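Long-range contacts in periplasmic protein TorT (Vibrio parahaemolyticus, PDB 3O1I), which probably serves as a periplasmic solute-binding protein that recognises trimethylamine N-oxide and helps the sensor kinase TorS respond to it: residues D[9-14]-D[67-72]; D[32-37]-D[260-265]; D[55-60]-D[82-87]; D[73-78]-D[96-101]; D[109-114]-D[254-259]. All blocks are in the same frame, centred on the assembly; numbering follows the deposited sequence.

In the fold
All five contacts belong to one lobe of a type I periplasmic binding protein, built round the five-stranded parallel sheet. Contact 1 is the middle of that sheet. Contact 3 covers one face of it and is tied to contact 1 by the Cys9–Cys59 disulfide, their centres about 12 Å apart. Contact 5, also about 12 Å from contact 1 between centres, lies on the other face and shares helix 249-263 with contact 2, which sits farther out at the surface. Contact 4 joins loops beyond the strand ends, about 13 Å from contact 1 between centres. In relatives such loops border the ligand cleft, so the loop ends of contacts 1 and 4 probably lie toward it, while contact 5 leads to the connection between the lobes.

Contact 1: D[9-14]-D[67-72]; sequences CAIYPH and IILGTV
Ile11 and Leu69 meet at a slant on one face of the parallel sheet, with CG2 of Ile11 4.2 Å from CD1 of Leu69. Leu69 swings CG away from its own backbone N (chi1 157°), which carries CD1 to the neighbouring strand. Earlier on the same face, CB of Cys9 meets CG2 of Ile67 at 3.5 Å. The sulfur of Cys9 is bonded to Cys59, so strand 7-12 is tied covalently to helix 49-62, the helix that covers this face. Ala10 and Ile68 point to the other face, against Met27 of helix 18-32; small and branched apolar residues suit a sheet buried on both sides. Past the strands, CB of Pro13 touches CG1 of Val72 at 3.5 Å and extends the apolar strip.

The polar edge is backbone. Ile11 N donates to Ile68 O at 2.8 Å, nearly straight at 168°, and Gly70 N donates to Ile11 O at 2.6 Å. Ile11 thus bonds to the residues flanking Leu69, the pattern of a parallel ladder. The bond from Ile68 N to Cys9 O is weak. Gly70, having no side chain, lets the chains stay close as the ladder ends, and its O takes a bond from Gln52. Beyond the ladder a side-chain amide therefore satisfies the buried backbone that the neighbouring strand no longer reaches.

Contact 2: D[32-37]-D[260-265]; sequences EKQGVN and AAHYLR
Val36 and Ala261 bring their CA atoms within 7.3 Å, the nearest approach of a loop that follows helix 18-32 to the last turn of helix 249-263; the two backbones do not pair. Between them CG1 of Val36 meets CB of Ala261 at 4.0 Å. The small alanine allows the valine, which also packs on Ile8 of strand 7-12, to come near the helix.

Gln34 extends toward the same helix. Its amide end lies near Ala261 and His262, though its exact place is doubtful, and the side chain also packs on Val257 and Met258. Arg265 comes from beyond the helix end, where Leu264 is the first residue to leave helical angles. Its chain runs extended from CG to NE, long enough to span the gap, and NH2 makes a weak bond to the backbone O of Gln34, 2.7 Å away but bent to 118°. CG1 of Val36 lies at the guanidinium edge, in its plane, 3.7 Å from NH2. The stronger partner is Glu6, which forms a salt bridge with NE.

The guanidinium is thus held chiefly by Glu6 and only weakly by the loop carbonyl. Its positive charge is probably balanced mainly by that carboxylate, while the contact with the loop itself rests largely on apolar packing beside an arginine.

Contact 3: D[55-60]-D[82-87]; sequences QLALCT and KSWVGN
Leu56 and Val85 meet where two neighbouring helices lie on the same face of the parallel sheet, in the Rossmann-like lobe of a type I periplasmic binding protein. CG of Leu56 lies 4.0 Å from CG2 of Val85, and the side chains cross at about a right angle. Both chains also rest on Ile67 of strand 66-69, so branched apolar residues fill the angle between helix 49-62, helix 82-85 and the sheet.

Further from the sheet, Trp84 covers the other side of the groove. Its CB is 4.3 Å from CD2 of Leu56, while the six-membered part of the indole presents its edge to Ala57, CE3 standing 4.4 Å from CB. The small alanine lets the broad ring lie close to the helix, and the ring continues along it to Glu53 and Gln54. At the far end, the methyl CG2 of Thr60 packs on CG1 of Val85 and beside the carbonyl O of Trp84.

In the next shell are the groups that set these positions. The chain leaves the short helix at Gly86, whose positive phi (84°) glycine adopts easily, and Val85 O is fixed by a bond from OG1 of Thr88. Thr60 shows why a residue with two unlike branches suits this place: chi1 (69°) sets the hydroxyl between backbone N and carbonyl carbon, leaving the methyl to face Val85. Thr60 OG1 donates to Ala57 O, one turn earlier in the same helix, at 2.6 Å and from 30° outside the carbonyl plane.

Contact 4: D[73-78]-D[96-101]; sequences DPHAYE and QLDLDE
The carboxylate of Asp98 sits between His75, across the contact, and Gln96 of its own segment. Gln96 NE2 donates to OD1 of Asp98 at 3.1 Å, almost straight (167°), arriving from above the carboxylate plane. OD2 lies by the CE1 and ND1 side of the His75 ring, with CE1 the nearer of the two and no hydrogen bond to ND1; ring and carboxylate planes are 27° apart. The backbone adds a weak bond from Asp98 N to Pro74 O at 3.3 Å.

Farther along, Glu78 holds CG opposite its backbone N (chi1 -168°), and the aliphatic part of its chain runs alongside the carbonyl O of Asp98. Pro74 packs its ring against Gln96 O, a compact residue where the loops run close.

Beneath this polar layer, CD1 of Tyr77 is 4.4 Å from CD1 of Leu97, and both rest on Leu69; Tyr77 OH bonds to Gln52, so the buried ring keeps a polar partner. Such loops follow the C-terminal ends of adjacent parallel strands, the edge that borders the ligand cleft in type I periplasmic binding proteins.

Contact 5: D[109-114]-D[254-259]; sequences GEVGVD and RLSVMQ
The amide of Gln259 is the flat group that meets segment 109-114. CG1 of Val111 lies over the oxygen end of one of its faces, 3.5 Å from OE1. Its oxygen edge is turned to the peptide that joins Gly109 to Glu110. There OE1 stands above the peptide plane, 3.1 Å from Glu110 N, a position the N-H does not point to, so the pair is not a hydrogen bond. The other end of the amide is held elsewhere: NE2 makes weak bonds to the carbonyls of Glu270 and Lys271. Gln259 reaches this far because its chain is extended beyond CG, and Gly109 suits the place by offering bare backbone to the oxygen.

In this lobe of a type I periplasmic binding protein, helix 249-263 packs against the end of the outermost strand of the parallel sheet, 107-110, and the first residue of the connection beyond it. After that strand the chain crosses to the second lobe, so Val111 stands at the start of a connection of the kind that forms the hinge in this family. Helix 249-263 belongs to the lobe being left.

Ser256, a small residue, adjoins Val111 and also touches Met27 and Thr93. Next to the amide, Val111 and Leu255 reach toward each other tip to tip. Leu255 sets CG opposite its backbone N (chi1 172°), sending the branched end out from the helix. CB of Val111 is 3.4 Å from CG of Leu255, and CG2 of Val111 is 3.9 Å from CD2 of the leucine.

Contact 1: D[9-14]-D[67-72]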
# COMPACT_ATOMS: atom_id res chain seq x y z
N CYS D 9 33.29 10.42 3.47
CA CYS D 9 31.90 10.17 3.12
C CYS D 9 31.69 8.76 2.55
O CYS D 9 32.10 8.48 1.41
CB CYS D 9 31.50 11.23 2.09
SG CYS D 9 29.76 11.75 1.96
N ALA D 10 31.06 7.88 3.33
CA ALA D 10 30.80 6.50 2.90
C ALA D 10 29.45 6.36 2.18
O ALA D 10 28.39 6.67 2.72
CB ALA D 10 30.85 5.56 4.11
N ILE D 11 29.52 5.86 0.94
CA ILE D 11 28.34 5.69 0.11
C ILE D 11 28.00 4.23 -0.18
O ILE D 11 28.54 3.61 -1.10
CB ILE D 11 28.53 6.44 -1.25
CG1 ILE D 11 28.79 7.92 -0.97
CG2 ILE D 11 27.30 6.29 -2.14
CD1 ILE D 11 27.84 8.52 0.05
N TYR D 12 27.07 3.68 0.61
CA TYR D 12 26.64 2.30 0.44
C TYR D 12 25.63 2.18 -0.70
O TYR D 12 25.18 3.17 -1.26
CB TYR D 12 25.94 1.79 1.68
CG TYR D 12 26.67 2.00 2.98
CD1 TYR D 12 28.03 2.32 3.02
CD2 TYR D 12 26.01 1.78 4.20
CE1 TYR D 12 28.71 2.41 4.24
CE2 TYR D 12 26.67 1.88 5.41
CZ TYR D 12 28.02 2.18 5.42
OH TYR D 12 28.66 2.22 6.63
N PRO D 13 25.29 0.94 -1.08
CA PRO D 13 24.31 0.75 -2.16
C PRO D 13 22.92 0.65 -1.49
O PRO D 13 21.89 0.78 -2.14
CB PRO D 13 24.76 -0.55 -2.81
CG PRO D 13 25.27 -1.33 -1.63
CD PRO D 13 26.04 -0.30 -0.83
N HIS D 14 22.95 0.41 -0.18
CA HIS D 14 21.77 0.30 0.68
C HIS D 14 22.20 -0.05 2.10
O HIS D 14 23.38 -0.13 2.40
CB HIS D 14 20.83 -0.80 0.20
CG HIS D 14 21.38 -2.17 0.39
ND1 HIS D 14 21.95 -2.90 -0.64
CD2 HIS D 14 21.49 -2.94 1.50
CE1 HIS D 14 22.39 -4.06 -0.16
NE2 HIS D 14 22.12 -4.10 1.13
N ILE D 67 36.22 9.97 -0.36
CA ILE D 67 34.97 9.26 -0.18
C ILE D 67 35.07 7.77 -0.50
O ILE D 67 35.64 7.37 -1.52
CB ILE D 67 33.84 9.87 -1.05
CG1 ILE D 67 34.20 9.74 -2.53
CG2 ILE D 67 33.62 11.32 -0.66
CD1 ILE D 67 33.13 10.29 -3.45
N ILE D 68 34.53 6.96 0.41
CA ILE D 68 34.51 5.51 0.28
C ILE D 68 33.18 5.12 -0.35
O ILE D 68 32.12 5.20 0.28
CB ILE D 68 34.64 4.82 1.65
CG1 ILE D 68 35.57 5.63 2.55
CG2 ILE D 68 35.22 3.45 1.47
CD1 ILE D 68 35.62 5.13 3.96
N LEU D 69 33.25 4.68 -1.60
CA LEU D 69 32.09 4.31 -2.37
C LEU D 69 31.82 2.79 -2.52
O LEU D 69 32.71 2.01 -2.88
CB LEU D 69 32.21 4.96 -3.76
CG LEU D 69 31.49 4.41 -4.99
CD1 LEU D 69 29.99 4.59 -4.84
CD2 LEU D 69 31.98 5.13 -6.23
N GLY D 70 30.58 2.39 -2.23
CA GLY D 70 30.16 1.00 -2.39
C GLY D 70 29.17 1.02 -3.54
O GLY D 70 27.96 1.02 -3.31
N THR D 71 29.67 1.03 -4.77
CA THR D 71 28.82 1.12 -5.96
C THR D 71 27.73 0.10 -6.17
O THR D 71 27.89 -1.09 -5.91
CB THR D 71 29.62 1.15 -7.27
OG1 THR D 71 30.27 -0.10 -7.45
CG2 THR D 71 30.64 2.26 -7.24
N VAL D 72 26.63 0.61 -6.73
CA VAL D 72 25.44 -0.14 -7.05
C VAL D 72 25.64 -0.66 -8.46
O VAL D 72 24.70 -0.97 -9.16
CB VAL D 72 24.19 0.78 -7.03
CG1 VAL D 72 24.04 1.42 -5.64
CG2 VAL D 72 24.31 1.86 -8.10

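Contact 2: D[32-37]-D[260-265]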
# COMPACT_ATOMS: atom_id res chain seq x y z
N GLU D 32 35.57 6.21 15.04
CA GLU D 32 35.74 6.84 16.35
C GLU D 32 37.08 6.37 16.90
O GLU D 32 37.59 6.91 17.89
CB GLU D 32 34.60 6.43 17.28
CG GLU D 32 34.51 4.95 17.56
CD GLU D 32 35.57 4.46 18.53
OE1 GLU D 32 35.77 3.23 18.61
OE2 GLU D 32 36.19 5.29 19.22
N LYS D 33 37.65 5.35 16.26
CA LYS D 33 38.94 4.80 16.68
C LYS D 33 40.06 5.50 15.92
O LYS D 33 41.24 5.28 16.19
CB LYS D 33 38.99 3.30 16.42
CG LYS D 33 40.19 2.59 17.03
CD LYS D 33 40.05 1.08 16.93
CE LYS D 33 38.84 0.58 17.72
NZ LYS D 33 38.66 -0.89 17.61
N GLN D 34 39.68 6.34 14.96
CA GLN D 34 40.63 7.12 14.17
C GLN D 34 40.18 8.58 14.23
O GLN D 34 40.71 9.43 13.51
CB GLN D 34 40.68 6.63 12.72
CG GLN D 34 41.47 5.35 12.52
CD GLN D 34 41.91 5.16 11.08
OE1 GLN D 34 42.57 6.03 10.51
NE2 GLN D 34 41.57 4.02 10.50
N GLY D 35 39.20 8.83 15.09
CA GLY D 35 38.66 10.17 15.30
C GLY D 35 38.28 10.98 14.07
O GLY D 35 38.17 12.20 14.16
N VAL D 36 38.06 10.31 12.94
CA VAL D 36 37.69 11.01 11.71
C VAL D 36 36.24 11.49 11.70
O VAL D 36 35.48 11.26 12.65
CB VAL D 36 37.91 10.13 10.45
CG1 VAL D 36 39.33 9.58 10.43
CG2 VAL D 36 36.89 9.01 10.41
N ASN D 37 35.89 12.18 10.62
CA ASN D 37 34.55 12.72 10.42
C ASN D 37 33.90 11.96 9.27
O ASN D 37 34.05 12.31 8.09
CB ASN D 37 34.66 14.22 10.10
CG ASN D 37 33.36 14.81 9.62
OD1 ASN D 37 32.33 14.70 10.29
ND2 ASN D 37 33.40 15.44 8.46
N ALA D 260 41.34 5.34 3.64
CA ALA D 260 41.20 6.76 3.35
C ALA D 260 41.80 7.63 4.45
O ALA D 260 42.42 8.64 4.16
CB ALA D 260 39.73 7.11 3.15
N ALA D 261 41.63 7.22 5.71
CA ALA D 261 42.17 8.00 6.82
C ALA D 261 43.70 8.07 6.77
O ALA D 261 44.31 9.00 7.30
CB ALA D 261 41.71 7.40 8.14
N HIS D 262 44.32 7.08 6.14
CA HIS D 262 45.77 7.01 6.00
C HIS D 262 46.24 7.83 4.80
O HIS D 262 47.19 8.59 4.89
CB HIS D 262 46.22 5.55 5.85
CG HIS D 262 46.52 4.87 7.15
ND1 HIS D 262 45.80 5.10 8.29
CD2 HIS D 262 47.48 3.97 7.48
CE1 HIS D 262 46.29 4.36 9.28
NE2 HIS D 262 47.31 3.67 8.81
N TYR D 263 45.56 7.66 3.67
CA TYR D 263 45.90 8.41 2.47
C TYR D 263 45.71 9.90 2.73
O TYR D 263 46.20 10.74 1.99
CB TYR D 263 45.00 7.98 1.31
CG TYR D 263 45.14 8.84 0.09
CD1 TYR D 263 46.07 8.55 -0.90
CD2 TYR D 263 44.32 9.95 -0.09
CE1 TYR D 263 46.19 9.34 -2.04
CE2 TYR D 263 44.43 10.75 -1.22
CZ TYR D 263 45.37 10.44 -2.19
OH TYR D 263 45.46 11.22 -3.32
N LEU D 264 44.98 10.23 3.80
CA LEU D 264 44.75 11.62 4.14
C LEU D 264 45.61 12.11 5.30
O LEU D 264 45.40 13.19 5.85
CB LEU D 264 43.27 11.87 4.45
CG LEU D 264 42.24 11.73 3.31
CD1 LEU D 264 40.89 12.24 3.81
CD2 LEU D 264 42.68 12.53 2.08
N ARG D 265 46.59 11.30 5.69
CA ARG D 265 47.52 11.66 6.75
C ARG D 265 48.88 11.14 6.31
O ARG D 265 49.84 11.10 7.08
CB ARG D 265 47.10 11.03 8.08
CG ARG D 265 45.70 11.40 8.54
CD ARG D 265 45.54 11.20 10.04
NE ARG D 265 44.14 11.03 10.42
CZ ARG D 265 43.69 11.08 11.67
NH1 ARG D 265 44.53 11.31 12.68
NH2 ARG D 265 42.40 10.90 11.92

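Contact 3: D[55-60]-D[82-87]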
# COMPACT_ATOMS: atom_id res chain seq x y z
N GLN D 55 23.82 11.44 -4.27
CA GLN D 55 24.40 11.35 -2.93
C GLN D 55 25.91 11.47 -3.04
O GLN D 55 26.60 11.92 -2.13
CB GLN D 55 24.05 10.01 -2.27
CG GLN D 55 22.57 9.81 -1.96
CD GLN D 55 22.31 8.65 -1.02
OE1 GLN D 55 22.62 7.50 -1.34
NE2 GLN D 55 21.74 8.94 0.16
N LEU D 56 26.41 11.05 -4.20
CA LEU D 56 27.83 11.10 -4.52
C LEU D 56 28.19 12.58 -4.70
O LEU D 56 29.23 13.04 -4.24
CB LEU D 56 28.07 10.33 -5.82
CG LEU D 56 29.44 9.73 -6.09
CD1 LEU D 56 29.95 8.98 -4.86
CD2 LEU D 56 29.33 8.80 -7.29
N ALA D 57 27.29 13.30 -5.37
CA ALA D 57 27.46 14.73 -5.60
C ALA D 57 27.18 15.46 -4.29
O ALA D 57 27.71 16.54 -4.04
CB ALA D 57 26.50 15.20 -6.69
N LEU D 58 26.33 14.87 -3.45
CA LEU D 58 26.00 15.46 -2.17
C LEU D 58 27.22 15.39 -1.28
O LEU D 58 27.50 16.30 -0.51
CB LEU D 58 24.84 14.72 -1.50
CG LEU D 58 24.66 15.01 -0.01
CD1 LEU D 58 24.47 16.50 0.24
CD2 LEU D 58 23.47 14.24 0.51
N CYS D 59 27.95 14.28 -1.38
CA CYS D 59 29.15 14.12 -0.58
C CYS D 59 30.10 15.29 -0.83
O CYS D 59 30.54 15.97 0.10
CB CYS D 59 29.86 12.80 -0.91
SG CYS D 59 29.29 11.33 0.02
N THR D 60 30.39 15.53 -2.11
CA THR D 60 31.28 16.62 -2.50
C THR D 60 30.83 17.95 -1.89
O THR D 60 31.61 18.63 -1.22
CB THR D 60 31.36 16.76 -4.05
OG1 THR D 60 30.11 17.25 -4.56
CG2 THR D 60 31.67 15.42 -4.68
N LYS D 82 34.86 11.26 -11.62
CA LYS D 82 35.38 12.60 -11.38
C LYS D 82 34.28 13.63 -11.62
O LYS D 82 34.14 14.62 -10.89
CB LYS D 82 36.58 12.86 -12.31
CG LYS D 82 37.41 14.10 -11.97
CD LYS D 82 38.61 14.23 -12.92
CE LYS D 82 39.30 15.58 -12.78
NZ LYS D 82 40.43 15.69 -13.74
N SER D 83 33.49 13.35 -12.66
CA SER D 83 32.36 14.19 -13.07
C SER D 83 31.29 14.34 -11.99
O SER D 83 30.34 15.10 -12.16
CB SER D 83 31.75 13.59 -14.35
OG SER D 83 30.56 14.24 -14.75
N TRP D 84 31.43 13.61 -10.88
CA TRP D 84 30.47 13.70 -9.78
C TRP D 84 31.19 14.07 -8.49
O TRP D 84 30.56 14.56 -7.54
CB TRP D 84 29.72 12.37 -9.57
CG TRP D 84 28.95 11.88 -10.75
CD1 TRP D 84 29.41 11.09 -11.77
CD2 TRP D 84 27.58 12.16 -11.06
NE1 TRP D 84 28.42 10.86 -12.69
CE2 TRP D 84 27.28 11.51 -12.29
CE3 TRP D 84 26.57 12.91 -10.43
CZ2 TRP D 84 26.02 11.58 -12.89
CZ3 TRP D 84 25.31 12.98 -11.03
CH2 TRP D 84 25.05 12.32 -12.25
N VAL D 85 32.50 13.85 -8.44
CA VAL D 85 33.25 14.15 -7.22
C VAL D 85 34.45 15.08 -7.43
O VAL D 85 34.88 15.76 -6.49
CB VAL D 85 33.74 12.85 -6.55
CG1 VAL D 85 33.84 13.06 -5.05
CG2 VAL D 85 32.80 11.71 -6.85
N GLY D 86 35.01 15.10 -8.64
CA GLY D 86 36.15 15.96 -8.90
C GLY D 86 37.50 15.38 -8.52
O GLY D 86 37.82 14.24 -8.85
N ASN D 87 38.31 16.17 -7.81
CA ASN D 87 39.64 15.71 -7.40
C ASN D 87 39.57 14.76 -6.25
O ASN D 87 40.59 14.19 -5.85
CB ASN D 87 40.53 16.89 -6.98
CG ASN D 87 40.22 17.40 -5.57
OD1 ASN D 87 39.10 17.84 -5.28
ND2 ASN D 87 41.22 17.36 -4.69

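Contact 4: D[73-78]-D[96-101]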
# COMPACT_ATOMS: atom_id res chain seq x y z
N ASP D 73 26.90 -0.75 -8.86
CA ASP D 73 27.25 -1.22 -10.19
C ASP D 73 28.72 -0.91 -10.44
O ASP D 73 29.21 0.18 -10.12
CB ASP D 73 26.35 -0.55 -11.24
CG ASP D 73 26.73 -0.91 -12.69
OD1 ASP D 73 27.57 -1.81 -12.91
OD2 ASP D 73 26.18 -0.26 -13.62
N PRO D 74 29.45 -1.88 -11.02
CA PRO D 74 30.87 -1.69 -11.31
C PRO D 74 31.09 -0.65 -12.39
O PRO D 74 31.89 0.27 -12.23
CB PRO D 74 31.32 -3.08 -11.79
CG PRO D 74 30.30 -4.00 -11.20
CD PRO D 74 29.05 -3.23 -11.45
N HIS D 75 30.37 -0.81 -13.49
CA HIS D 75 30.49 0.09 -14.62
C HIS D 75 29.64 1.37 -14.56
O HIS D 75 29.31 1.96 -15.59
CB HIS D 75 30.16 -0.68 -15.90
CG HIS D 75 30.91 -1.97 -16.05
ND1 HIS D 75 32.29 -2.04 -15.97
CD2 HIS D 75 30.48 -3.23 -16.26
CE1 HIS D 75 32.67 -3.30 -16.13
NE2 HIS D 75 31.59 -4.04 -16.31
N ALA D 76 29.30 1.80 -13.34
CA ALA D 76 28.48 2.99 -13.15
C ALA D 76 29.23 4.31 -13.29
O ALA D 76 28.75 5.25 -13.93
CB ALA D 76 27.81 2.93 -11.79
N TYR D 77 30.42 4.39 -12.69
CA TYR D 77 31.23 5.60 -12.73
C TYR D 77 32.54 5.32 -13.45
O TYR D 77 33.57 5.95 -13.17
CB TYR D 77 31.51 6.06 -11.31
CG TYR D 77 30.29 5.97 -10.44
CD1 TYR D 77 30.38 5.56 -9.12
CD2 TYR D 77 29.03 6.32 -10.94
CE1 TYR D 77 29.24 5.48 -8.31
CE2 TYR D 77 27.89 6.24 -10.15
CZ TYR D 77 28.00 5.83 -8.84
OH TYR D 77 26.88 5.77 -8.04
N GLU D 78 32.48 4.36 -14.38
CA GLU D 78 33.64 3.94 -15.16
C GLU D 78 34.27 5.08 -15.95
O GLU D 78 35.49 5.19 -16.05
CB GLU D 78 33.23 2.81 -16.11
CG GLU D 78 34.39 2.09 -16.78
CD GLU D 78 33.94 1.07 -17.81
OE1 GLU D 78 32.71 0.88 -17.97
OE2 GLU D 78 34.81 0.46 -18.46
N GLN D 96 33.48 -4.07 -6.81
CA GLN D 96 34.40 -3.75 -7.88
C GLN D 96 34.03 -2.40 -8.49
O GLN D 96 32.90 -2.20 -8.92
CB GLN D 96 34.32 -4.83 -8.95
CG GLN D 96 35.40 -4.74 -10.02
CD GLN D 96 36.77 -4.50 -9.42
OE1 GLN D 96 37.05 -4.94 -8.30
NE2 GLN D 96 37.62 -3.80 -10.16
N LEU D 97 35.00 -1.48 -8.51
CA LEU D 97 34.78 -0.15 -9.08
C LEU D 97 35.64 0.01 -10.34
O LEU D 97 36.77 0.46 -10.26
CB LEU D 97 35.15 0.94 -8.07
CG LEU D 97 35.03 2.39 -8.55
CD1 LEU D 97 33.68 2.62 -9.22
CD2 LEU D 97 35.19 3.32 -7.36
N ASP D 98 35.09 -0.36 -11.49
CA ASP D 98 35.83 -0.26 -12.75
C ASP D 98 35.89 1.15 -13.32
O ASP D 98 34.90 1.67 -13.83
CB ASP D 98 35.21 -1.20 -13.80
CG ASP D 98 35.34 -2.67 -13.43
OD1 ASP D 98 36.40 -3.06 -12.91
OD2 ASP D 98 34.38 -3.44 -13.69
N LEU D 99 37.07 1.77 -13.25
CA LEU D 99 37.27 3.12 -13.78
C LEU D 99 38.04 3.08 -15.10
O LEU D 99 38.55 2.04 -15.50
CB LEU D 99 38.03 3.96 -12.76
CG LEU D 99 37.33 4.02 -11.40
CD1 LEU D 99 38.19 4.75 -10.39
CD2 LEU D 99 35.99 4.72 -11.55
N ASP D 100 38.11 4.22 -15.78
CA ASP D 100 38.83 4.33 -17.05
C ASP D 100 40.25 4.78 -16.69
O ASP D 100 40.52 5.09 -15.53
CB ASP D 100 38.14 5.37 -17.94
CG ASP D 100 38.91 5.67 -19.22
OD1 ASP D 100 39.27 4.71 -19.94
OD2 ASP D 100 39.15 6.86 -19.50
N GLU D 101 41.15 4.81 -17.67
CA GLU D 101 42.52 5.24 -17.39
C GLU D 101 42.49 6.64 -16.77
O GLU D 101 43.29 6.96 -15.89
CB GLU D 101 43.36 5.26 -18.66
CG GLU D 101 44.81 5.65 -18.39
CD GLU D 101 45.68 5.62 -19.63
OE1 GLU D 101 45.42 6.40 -20.57
OE2 GLU D 101 46.64 4.82 -19.65

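Contact 5: D[109-114]-D[254-259]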
# COMPACT_ATOMS: atom_id res chain seq x y z
N GLY D 109 42.81 3.70 -3.09
CA GLY D 109 42.82 2.47 -2.32
C GLY D 109 41.50 1.74 -2.46
O GLY D 109 40.46 2.37 -2.67
N GLU D 110 41.51 0.41 -2.34
CA GLU D 110 40.29 -0.36 -2.47
C GLU D 110 40.32 -1.70 -1.75
O GLU D 110 41.24 -2.49 -1.95
CB GLU D 110 39.96 -0.60 -3.95
CG GLU D 110 41.16 -0.87 -4.82
CD GLU D 110 40.80 -1.65 -6.06
OE1 GLU D 110 40.61 -2.88 -5.94
OE2 GLU D 110 40.69 -1.05 -7.15
N VAL D 111 39.31 -1.94 -0.92
CA VAL D 111 39.19 -3.19 -0.19
C VAL D 111 38.17 -4.04 -0.95
O VAL D 111 37.37 -3.51 -1.71
CB VAL D 111 38.71 -2.95 1.27
CG1 VAL D 111 38.33 -1.51 1.47
CG2 VAL D 111 37.53 -3.86 1.61
N GLY D 112 38.23 -5.35 -0.76
CA GLY D 112 37.31 -6.21 -1.47
C GLY D 112 37.79 -7.64 -1.55
O GLY D 112 38.88 -7.92 -2.04
N VAL D 113 36.95 -8.55 -1.09
CA VAL D 113 37.26 -9.97 -1.09
C VAL D 113 36.79 -10.69 -2.34
O VAL D 113 35.61 -10.69 -2.65
CB VAL D 113 36.61 -10.64 0.13
CG1 VAL D 113 36.84 -12.14 0.08
CG2 VAL D 113 37.17 -10.03 1.41
N ASP D 114 37.72 -11.32 -3.07
CA ASP D 114 37.38 -12.08 -4.27
C ASP D 114 36.44 -13.19 -3.82
O ASP D 114 36.83 -14.07 -3.05
CB ASP D 114 38.65 -12.68 -4.88
CG ASP D 114 38.37 -13.52 -6.12
OD1 ASP D 114 37.19 -13.62 -6.53
OD2 ASP D 114 39.33 -14.09 -6.69
N ARG D 254 36.17 -1.49 8.49
CA ARG D 254 37.30 -0.84 9.15
C ARG D 254 38.40 -0.60 8.13
O ARG D 254 39.00 0.47 8.06
CB ARG D 254 37.84 -1.71 10.29
CG ARG D 254 36.89 -1.89 11.47
CD ARG D 254 37.37 -3.00 12.40
NE ARG D 254 36.53 -3.17 13.59
CZ ARG D 254 36.43 -2.27 14.57
NH1 ARG D 254 37.12 -1.13 14.50
NH2 ARG D 254 35.65 -2.51 15.61
N LEU D 255 38.66 -1.62 7.31
CA LEU D 255 39.68 -1.52 6.29
C LEU D 255 39.53 -0.27 5.41
O LEU D 255 40.49 0.49 5.23
CB LEU D 255 39.67 -2.80 5.44
CG LEU D 255 40.52 -2.91 4.17
CD1 LEU D 255 41.85 -2.20 4.34
CD2 LEU D 255 40.71 -4.39 3.84
N SER D 256 38.32 -0.04 4.88
CA SER D 256 38.07 1.13 4.02
C SER D 256 38.26 2.45 4.76
O SER D 256 38.84 3.38 4.22
CB SER D 256 36.66 1.07 3.44
OG SER D 256 36.70 0.81 2.05
N VAL D 257 37.78 2.53 5.99
CA VAL D 257 37.95 3.74 6.78
C VAL D 257 39.44 4.04 6.89
O VAL D 257 39.90 5.13 6.52
CB VAL D 257 37.41 3.57 8.21
CG1 VAL D 257 37.88 4.72 9.08
CG2 VAL D 257 35.91 3.49 8.19
N MET D 258 40.19 3.07 7.40
CA MET D 258 41.62 3.20 7.56
C MET D 258 42.28 3.63 6.27
O MET D 258 43.03 4.60 6.24
CB MET D 258 42.22 1.88 8.03
CG MET D 258 43.74 1.89 8.14
SD MET D 258 44.46 0.40 7.46
CE MET D 258 44.53 0.81 5.67
N GLN D 259 42.00 2.91 5.19
CA GLN D 259 42.58 3.24 3.89
C GLN D 259 42.53 4.75 3.58
O GLN D 259 43.56 5.36 3.29
CB GLN D 259 41.87 2.49 2.76
CG GLN D 259 42.09 0.99 2.74
CD GLN D 259 41.88 0.42 1.35
OE1 GLN D 259 40.89 0.72 0.69
NE2 GLN D 259 42.82 -0.41 0.91